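Side-chain contacts in dihydroorotase (Saccharomyces cerevisiae S288C, PDB 6L0A), which catalyses the reversible interconversion of N-carbamoyl-L-aspartate and dihydroorotate, the third step of de novo pyrimidine biosynthesis, using two zinc ions per subunit: residues 123-126 and 127-131; 216-219 and 220-223; 290-294 and 295-299. All blocks are in the same frame, centred on the assembly; numbering follows the deposited sequence.

Interaction 1: 123-126 and 127-131; sequences IFKA and MQEEN
The Phe124 ring receives the sulfur of Met127 at its edge: SD lies 5.4 Å from the centroid of the Phe124 ring and 84° off the ring normal, a Met-aromatic contact made at the edge, near the ring plane, and not over a face. The nearest ring atom, Phe124 CD1, is 4.1 Å from Met127 SD, and the two side chains run side by side one turn apart on helix 121-130. The same sulfur also meets CG2 of Ile123. With CG anti to its own carbonyl carbon (chi1 -68°), the Met127 chain is laid back along the preceding turn, its CG 3.4 Å from Ile123 O. Leu134 of strand 133-136 touches both Phe124 and Met127, joining this helix face to the neighbouring parallel strand of the barrel.

Another face is polar. The bent chain of Lys125 brings CE to 3.3 Å from Gln128 NE2, while Gln128 OE1 is hydrogen-bonded to Asn173 N. Backbone bonds run through the turn from Met127 N to Ile123 O (2.8 Å) as far as Glu130 N to Ala126 O, before Asn131 leaves the helix in a Schellman motif. Lys125 NZ stays 6.5 Å from Glu129 OE2, so any attraction between these charges is probably weak and solvent-screened, whereas the buried sulfur and ring probably associate through dispersion, helped by the slightly positive ring edge.

Interaction 2: 216-219 and 220-223; sequences LTID and DWAG
Thr217 and Asp220 are joined by reciprocal hydrogen bonds at the start of helix 218-221, a short, weakly bonded turn following strand 205-209 of the metallo-dependent hydrolase barrel and lying at the interface with the second subunit. Asp220 N bonds to Thr217 O at 2.9 Å, and the Asp220 carboxylate folds back to accept from Thr217 N. CD2 of Leu216 packs on Asp220 CB (3.6 Å).

Trp221 lies across the same turn. Its CG sits between the backbone N and the carbonyl carbon (chi1 61°), which carries the indole back over Ile218: Ile218 O stands 3.8 Å above one ring face, toward the rim, and Ile218 CG1 reaches Trp221 CZ2 at 3.8 Å. Trp221 NE1 is hydrogen-bonded to Ala233 O, and the ring meets Trp221 of the second subunit with planes at about 30°. Replacing the indole with the methyl of an alanine is likely to leave Ile218 CG1 without its aromatic neighbour and Ala233 O without its donor, and to open a gap between the subunits. Asp219 reaches Ser142 and Val153 of that subunit, while a water bridges Asp219 O and Gly223 N. The bond from Thr217 N meets Asp220 OD2 on its anti side at 2.9 Å, 20° out of the carboxylate plane.

Interaction 3: 290-294 and 295-299; sequences VFEEQ and NALEN
A Schellman motif ends helix 283-293, and the chain turning out of it brings Ala296 and Leu297 back against Phe291 and Glu292. Ala296 N donates to Phe291 O at 2.9 Å in a nearly straight bond (169°), and Asn295 N reaches Glu292 O at 2.9 Å, approaching from above the carbonyl plane. Asn295, with its positive phi, is where the chain leaves the helix.

Ala296 O lies in the plane of the Phe291 ring at its edge, 3.3 Å from Phe291 CD2, and Phe291 CE2 also comes to 3.6 Å from Asn299 O. The edge-on approach of Ala296 O places a carbonyl oxygen beside ring hydrogens, which is likely to be mildly favourable electrostatically.

The hydrophobic contact of the Schellman motif joins Phe291 CD2 to Ala296 CB at 4.4 Å; Leu297, one residue on, adds CD2 on Phe291 CB at 3.9 Å. Its CG, anti to the carbonyl carbon (chi1 -76°), directs the two methyls back to the last helical turn, where CD1 lies 4.2 Å from Glu292 CB. Beyond that CB the Glu292 carboxylate leaves the turn for a salt bridge with Lys329. The Phe291 ring also meets that of Phe303 on the following helix 300-312, with their planes at about 35°. Asn299, in the 3-10 turn 297-299, has its CB 4.1 Å from Phe291 CE2, and its amide ND2 is hydrogen-bonded to Val247 O.

The three contacts occur in series along the chain. Interaction 1 lies on the opposite side of the chain's centre from both others, with centres 39 Å from interaction 2 and 37 Å from interaction 3. Interactions 2 and 3 are closer, their nearest atoms about 8 Å apart, and Val290 of interaction 3 packs on Leu214 and Phe215, just before 216-219. In interaction 2 the Leu216 side chain is about 12 Å from bound malate and about 13 Å from a zinc ion. In interaction 1, Phe124 is about 12 Å from zinc ligand His137 between side chains, whereas interaction 3 is remote from the annotated sites. Only interaction 2 meets the second subunit.

Interaction 1: 123-126 and 127-131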
# COMPACT_ATOMS: atom_id res chain seq x y z
N ILE C 123 17.61 13.95 28.20
CA ILE C 123 18.25 12.76 27.63
C ILE C 123 19.22 13.17 26.53
O ILE C 123 20.38 12.72 26.50
CB ILE C 123 17.20 11.77 27.10
CG1 ILE C 123 16.21 11.37 28.20
CG2 ILE C 123 17.89 10.54 26.47
CD1 ILE C 123 16.84 10.58 29.33
N PHE C 124 18.77 14.01 25.59
CA PHE C 124 19.62 14.40 24.48
C PHE C 124 20.85 15.16 24.95
O PHE C 124 21.94 15.02 24.36
CB PHE C 124 18.84 15.25 23.47
CG PHE C 124 17.62 14.56 22.91
CD1 PHE C 124 17.57 13.18 22.81
CD2 PHE C 124 16.53 15.30 22.49
CE1 PHE C 124 16.45 12.55 22.29
CE2 PHE C 124 15.39 14.66 21.97
CZ PHE C 124 15.35 13.29 21.87
N LYS C 125 20.71 15.97 26.01
CA LYS C 125 21.88 16.65 26.56
C LYS C 125 22.89 15.65 27.09
O LYS C 125 24.10 15.78 26.85
CB LYS C 125 21.45 17.63 27.66
CG LYS C 125 22.50 18.68 28.07
CD LYS C 125 23.29 19.27 26.88
CE LYS C 125 22.44 20.00 25.83
NZ LYS C 125 21.74 21.24 26.29
N ALA C 126 22.42 14.61 27.79
CA ALA C 126 23.33 13.58 28.29
C ALA C 126 23.97 12.81 27.14
O ALA C 126 25.18 12.56 27.14
CB ALA C 126 22.58 12.63 29.23
N MET C 127 23.17 12.44 26.13
CA MET C 127 23.74 11.78 24.96
C MET C 127 24.82 12.63 24.30
O MET C 127 25.87 12.12 23.90
CB MET C 127 22.64 11.47 23.94
CG MET C 127 21.67 10.41 24.42
SD MET C 127 20.34 10.18 23.24
CE MET C 127 21.29 9.50 21.88
N GLN C 128 24.56 13.94 24.16
CA GLN C 128 25.52 14.82 23.51
C GLN C 128 26.84 14.84 24.27
O GLN C 128 27.92 14.77 23.68
CB GLN C 128 24.93 16.23 23.39
CG GLN C 128 25.77 17.22 22.58
CD GLN C 128 25.05 18.54 22.32
OE1 GLN C 128 24.92 18.98 21.17
NE2 GLN C 128 24.58 19.17 23.39
N GLU C 129 26.77 14.92 25.60
CA GLU C 129 27.98 14.93 26.41
C GLU C 129 28.74 13.61 26.30
O GLU C 129 29.97 13.60 26.46
CB GLU C 129 27.63 15.22 27.86
CG GLU C 129 27.13 16.63 28.11
CD GLU C 129 26.50 16.78 29.48
OE1 GLU C 129 26.44 15.77 30.22
OE2 GLU C 129 26.05 17.90 29.81
N GLU C 130 28.05 12.51 26.04
CA GLU C 130 28.70 11.20 26.00
C GLU C 130 29.06 10.76 24.58
O GLU C 130 29.56 9.65 24.41
CB GLU C 130 27.81 10.14 26.66
CG GLU C 130 27.51 10.38 28.14
CD GLU C 130 28.69 10.08 29.06
OE1 GLU C 130 29.77 9.67 28.57
OE2 GLU C 130 28.54 10.27 30.29
N ASN C 131 28.82 11.62 23.58
CA ASN C 131 29.12 11.31 22.18
C ASN C 131 28.38 10.06 21.71
O ASN C 131 28.92 9.24 20.97
CB ASN C 131 30.63 11.18 21.95
CG ASN C 131 31.01 11.37 20.48
OD1 ASN C 131 30.24 11.93 19.69
ND2 ASN C 131 32.19 10.89 20.10

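Interaction 2: 216-219 and 220-223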
# COMPACT_ATOMS: atom_id res chain seq x y z
N LEU C 216 12.37 -1.09 -4.10
CA LEU C 216 10.92 -1.11 -4.01
C LEU C 216 10.30 0.24 -4.28
O LEU C 216 10.89 1.30 -4.02
CB LEU C 216 10.46 -1.57 -2.62
CG LEU C 216 10.76 -2.99 -2.15
CD1 LEU C 216 10.27 -3.16 -0.71
CD2 LEU C 216 10.12 -4.03 -3.06
N THR C 217 9.06 0.20 -4.76
CA THR C 217 8.20 1.36 -4.85
C THR C 217 6.84 0.93 -4.33
O THR C 217 6.61 -0.24 -4.05
CB THR C 217 8.13 1.85 -6.29
OG1 THR C 217 7.76 3.23 -6.31
CG2 THR C 217 7.15 1.04 -7.06
N ILE C 218 5.90 1.89 -4.20
CA ILE C 218 4.57 1.56 -3.68
C ILE C 218 3.91 0.43 -4.47
O ILE C 218 3.17 -0.39 -3.91
CB ILE C 218 3.69 2.82 -3.65
CG1 ILE C 218 2.32 2.52 -3.04
CG2 ILE C 218 3.57 3.45 -5.05
CD1 ILE C 218 1.50 3.75 -2.73
N ASP C 219 4.17 0.35 -5.78
CA ASP C 219 3.57 -0.71 -6.58
C ASP C 219 3.96 -2.09 -6.08
O ASP C 219 3.21 -3.05 -6.27
CB ASP C 219 3.98 -0.59 -8.05
CG ASP C 219 3.19 0.44 -8.78
OD1 ASP C 219 2.75 1.41 -8.14
OD2 ASP C 219 3.02 0.30 -10.00
N ASP C 220 5.13 -2.22 -5.48
CA ASP C 220 5.61 -3.53 -5.08
C ASP C 220 5.04 -4.03 -3.77
O ASP C 220 5.09 -5.24 -3.52
CB ASP C 220 7.14 -3.53 -4.99
CG ASP C 220 7.79 -3.17 -6.31
OD1 ASP C 220 7.46 -3.82 -7.32
OD2 ASP C 220 8.63 -2.25 -6.34
N TRP C 221 4.51 -3.15 -2.90
CA TRP C 221 3.92 -3.63 -1.66
C TRP C 221 2.41 -3.48 -1.60
O TRP C 221 1.80 -4.06 -0.69
CB TRP C 221 4.56 -2.96 -0.43
CG TRP C 221 4.42 -1.47 -0.32
CD1 TRP C 221 5.35 -0.53 -0.69
CD2 TRP C 221 3.32 -0.74 0.24
NE1 TRP C 221 4.87 0.74 -0.43
CE2 TRP C 221 3.64 0.64 0.15
CE3 TRP C 221 2.09 -1.11 0.81
CZ2 TRP C 221 2.77 1.64 0.59
CZ3 TRP C 221 1.23 -0.12 1.26
CH2 TRP C 221 1.57 1.24 1.14
N ALA C 222 1.78 -2.79 -2.55
CA ALA C 222 0.35 -2.53 -2.43
C ALA C 222 -0.45 -3.82 -2.21
O ALA C 222 -1.34 -3.88 -1.35
CB ALA C 222 -0.15 -1.79 -3.68
N GLY C 223 -0.15 -4.87 -2.97
CA GLY C 223 -0.80 -6.16 -2.79
C GLY C 223 0.15 -7.26 -2.36
O GLY C 223 -0.17 -8.45 -2.52
O HOH W 1 1.99 -5.13 -4.92

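Interaction 3: 290-294 and 295-299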
# COMPACT_ATOMS: atom_id res chain seq x y z
N VAL C 290 22.68 -3.21 -6.80
CA VAL C 290 22.36 -1.82 -7.13
C VAL C 290 23.59 -1.10 -7.65
O VAL C 290 23.53 -0.38 -8.66
CB VAL C 290 21.78 -1.12 -5.89
CG1 VAL C 290 21.51 0.36 -6.20
CG2 VAL C 290 20.52 -1.84 -5.44
N PHE C 291 24.73 -1.25 -6.97
CA PHE C 291 25.92 -0.52 -7.37
C PHE C 291 26.43 -1.01 -8.73
O PHE C 291 26.95 -0.20 -9.51
CB PHE C 291 27.00 -0.65 -6.30
CG PHE C 291 26.81 0.30 -5.14
CD1 PHE C 291 25.77 0.13 -4.24
CD2 PHE C 291 27.68 1.37 -4.95
CE1 PHE C 291 25.60 0.99 -3.16
CE2 PHE C 291 27.51 2.24 -3.88
CZ PHE C 291 26.47 2.05 -2.98
N GLU C 292 26.27 -2.29 -9.03
CA GLU C 292 26.62 -2.79 -10.36
C GLU C 292 25.73 -2.18 -11.42
O GLU C 292 26.21 -1.64 -12.43
CB GLU C 292 26.52 -4.31 -10.38
CG GLU C 292 26.59 -4.88 -11.79
CD GLU C 292 27.24 -6.24 -11.84
OE1 GLU C 292 26.69 -7.17 -11.22
OE2 GLU C 292 28.29 -6.37 -12.50
N GLU C 293 24.41 -2.24 -11.21
CA GLU C 293 23.48 -1.68 -12.18
C GLU C 293 23.70 -0.18 -12.36
O GLU C 293 23.45 0.36 -13.45
CB GLU C 293 22.04 -1.99 -11.76
CG GLU C 293 21.72 -3.50 -11.77
CD GLU C 293 20.34 -3.83 -11.23
OE1 GLU C 293 19.63 -2.91 -10.79
OE2 GLU C 293 19.97 -5.04 -11.23
N GLN C 294 24.19 0.51 -11.34
CA GLN C 294 24.45 1.94 -11.43
C GLN C 294 25.85 2.26 -11.92
O GLN C 294 26.19 3.44 -12.03
CB GLN C 294 24.23 2.62 -10.07
CG GLN C 294 22.79 2.54 -9.58
CD GLN C 294 21.80 3.02 -10.61
OE1 GLN C 294 21.86 4.16 -11.07
NE2 GLN C 294 20.87 2.14 -10.98
N ASN C 295 26.66 1.25 -12.21
CA ASN C 295 28.03 1.46 -12.67
C ASN C 295 28.82 2.29 -11.66
O ASN C 295 29.53 3.23 -12.00
CB ASN C 295 28.05 2.10 -14.05
CG ASN C 295 27.38 1.25 -15.05
OD1 ASN C 295 26.65 1.73 -15.92
ND2 ASN C 295 27.60 -0.06 -14.94
N ALA C 296 28.68 1.90 -10.40
CA ALA C 296 29.32 2.65 -9.33
C ALA C 296 29.95 1.72 -8.29
O ALA C 296 30.04 2.08 -7.11
CB ALA C 296 28.32 3.59 -8.66
N LEU C 297 30.40 0.54 -8.72
CA LEU C 297 30.97 -0.41 -7.77
C LEU C 297 32.17 0.14 -7.02
O LEU C 297 32.46 -0.30 -5.91
CB LEU C 297 31.34 -1.71 -8.49
CG LEU C 297 30.18 -2.63 -8.86
CD1 LEU C 297 30.64 -3.71 -9.84
CD2 LEU C 297 29.57 -3.26 -7.62
N GLU C 298 32.87 1.13 -7.60
CA GLU C 298 33.98 1.75 -6.89
C GLU C 298 33.53 2.48 -5.63
O GLU C 298 34.35 2.74 -4.75
CB GLU C 298 34.73 2.71 -7.81
CG GLU C 298 34.12 4.11 -7.92
CD GLU C 298 33.16 4.24 -9.10
OE1 GLU C 298 32.65 3.19 -9.58
OE2 GLU C 298 32.91 5.38 -9.54
N ASN C 299 32.24 2.83 -5.53
CA ASN C 299 31.72 3.52 -4.35
C ASN C 299 31.11 2.58 -3.33
O ASN C 299 30.63 3.04 -2.29
CB ASN C 299 30.70 4.59 -4.77
CG ASN C 299 31.37 5.87 -5.26
OD1 ASN C 299 32.59 6.01 -5.18
ND2 ASN C 299 30.57 6.81 -5.77